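Local coordinates for protein histidinol dehydrogenase (Elizabethkingia anophelis NUHP1, PDB 6AN0) that probably catalyses the last step of histidine biosynthesis, the zinc-dependent, two-stage oxidation of L-histidinol to L-histidine with NAD as the electron acceptor, at residues E98-H101 with A102-E106. Residues are numbered along the deposited sequence; the frame is centred on the assembly and turned at random.
Sequences EKFH and ASQKE. With HIS (histidine), chain U; EDO (1,2-ethanediol), chain C.
Ala102 N donates to Glu98 O at 2.9 Å, a regular i to i+4 helical bond, and one residue further on that pattern slackens. Ser103 N reaches both Lys99 O and Phe100 O, each at 3.3 Å and each weakly, while Gln104 N closes on His101 O at 3.1 Å, three residues back. That last donor sits well above the carbonyl plane, 65° out of it. The type I beta turn from Ala102 to Lys105 follows, closed by a weak bond from Lys105 N to Ala102 O. Ser103 adds a side-chain bond: OG lies between its own backbone N and carbonyl carbon and swings back to Phe100 O, where it donates across only 2.6 Å. Here the chain passes from helix 84-102 into the loop before strand 111-114, with the second subunit packed against it: Cys119 of that subunit on Phe100 and Arg121 of that subunit on Gln104.

Gln104 folds back over the last helical turn. Its CG lies beside the backbone N (chi1 -60°) and the chain is extended from there, which sets the amide against two neighbouring rings, NE2 on the phenyl and OE1 on the imidazole. NE2 comes to 3.4 Å from CE2 of Phe100, with amide and phenyl planes nearly perpendicular at 79°. The imidazole of His101 lies next to the glutamine and extends in the same direction, its CD2 3.7 Å from Gln104 OE1; that oxygen accepts from Leu387 N, while His101 ND1 is bonded to Ile97 O. Beyond the turn Glu106 enters the pocket of the bound histidine: its carbonyl O takes a hydrogen bond from the ligand's N at 3.1 Å, and its OE1, close to the ligand's imidazole, forms a salt bridge with Lys393.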
# COMPACT_ATOMS: atom_id res chain seq x y z
N GLU A 98 -8.23 13.95 14.77
CA GLU A 98 -7.00 14.69 14.52
C GLU A 98 -5.93 14.31 15.53
O GLU A 98 -4.76 14.11 15.18
CB GLU A 98 -7.26 16.20 14.56
CG GLU A 98 -6.04 17.03 14.15
CD GLU A 98 -6.32 18.52 14.10
OE1 GLU A 98 -7.37 18.96 14.62
OE2 GLU A 98 -5.48 19.27 13.54
N LYS A 99 -6.31 14.20 16.81
CA LYS A 99 -5.33 13.90 17.84
C LYS A 99 -4.69 12.53 17.61
O LYS A 99 -3.46 12.38 17.70
CB LYS A 99 -6.00 13.98 19.21
CG LYS A 99 -5.05 13.88 20.38
CD LYS A 99 -5.72 14.25 21.70
CE LYS A 99 -4.78 14.02 22.87
NZ LYS A 99 -5.45 14.23 24.18
N PHE A 100 -5.50 11.52 17.29
CA PHE A 100 -4.95 10.18 17.12
C PHE A 100 -4.09 10.07 15.87
O PHE A 100 -3.04 9.42 15.89
CB PHE A 100 -6.07 9.13 17.07
CG PHE A 100 -5.57 7.71 16.93
CD1 PHE A 100 -4.79 7.13 17.92
CD2 PHE A 100 -5.88 6.95 15.80
CE1 PHE A 100 -4.32 5.83 17.81
CE2 PHE A 100 -5.41 5.63 15.68
CZ PHE A 100 -4.63 5.07 16.69
N HIS A 101 -4.52 10.69 14.76
CA HIS A 101 -3.71 10.57 13.54
C HIS A 101 -2.45 11.42 13.61
O HIS A 101 -1.43 11.06 13.01
CB HIS A 101 -4.54 10.92 12.31
CG HIS A 101 -5.53 9.86 11.97
ND1 HIS A 101 -6.73 9.74 12.64
CD2 HIS A 101 -5.47 8.83 11.10
CE1 HIS A 101 -7.39 8.69 12.17
NE2 HIS A 101 -6.64 8.11 11.24
N ALA A 102 -2.50 12.54 14.34
CA ALA A 102 -1.28 13.32 14.49
C ALA A 102 -0.21 12.54 15.24
O ALA A 102 0.98 12.75 15.00
CB ALA A 102 -1.58 14.64 15.22
N SER A 103 -0.61 11.63 16.14
CA SER A 103 0.35 10.86 16.94
C SER A 103 1.12 9.86 16.08
O SER A 103 2.14 9.34 16.53
CB SER A 103 -0.37 10.12 18.08
OG SER A 103 -1.11 8.99 17.59
N GLN A 104 0.65 9.59 14.86
CA GLN A 104 1.28 8.61 13.99
C GLN A 104 2.49 9.16 13.26
O GLN A 104 3.20 8.39 12.59
CB GLN A 104 0.24 8.06 12.99
CG GLN A 104 -0.96 7.39 13.70
CD GLN A 104 -2.10 7.04 12.74
OE1 GLN A 104 -2.05 7.37 11.56
NE2 GLN A 104 -3.13 6.36 13.26
N LYS A 105 2.76 10.46 13.38
CA LYS A 105 3.94 11.04 12.75
C LYS A 105 5.20 10.49 13.41
O LYS A 105 5.27 10.38 14.63
CB LYS A 105 3.93 12.57 12.87
CG LYS A 105 2.74 13.25 12.19
CD LYS A 105 2.82 14.78 12.23
CE LYS A 105 1.69 15.38 11.42
NZ LYS A 105 1.78 16.86 11.23
N GLU A 106 6.18 10.13 12.60
CA GLU A 106 7.42 9.54 13.09
C GLU A 106 8.50 10.60 13.21
O GLU A 106 8.50 11.61 12.51
CB GLU A 106 7.90 8.43 12.15
CG GLU A 106 6.95 7.26 12.06
CD GLU A 106 7.53 6.15 11.22
OE1 GLU A 106 7.60 6.31 9.98
OE2 GLU A 106 7.94 5.13 11.81
N HIS U . 10.86 11.56 10.46
CA HIS U . 10.36 11.71 9.11
C HIS U . 10.40 13.16 8.63
O HIS U . 9.54 13.58 7.85
CB HIS U . 8.94 11.15 9.01
CG HIS U . 8.89 9.72 8.58
ND1 HIS U . 10.02 9.00 8.24
CD2 HIS U . 7.84 8.88 8.41
CE1 HIS U . 9.67 7.78 7.90
NE2 HIS U . 8.36 7.68 8.00
OXT HIS U . 11.29 13.93 9.00
C1 EDO C . -7.52 19.20 10.40
O1 EDO C . -6.10 19.14 10.23
C2 EDO C . -8.18 19.75 9.15
O2 EDO C . -7.97 21.16 9.03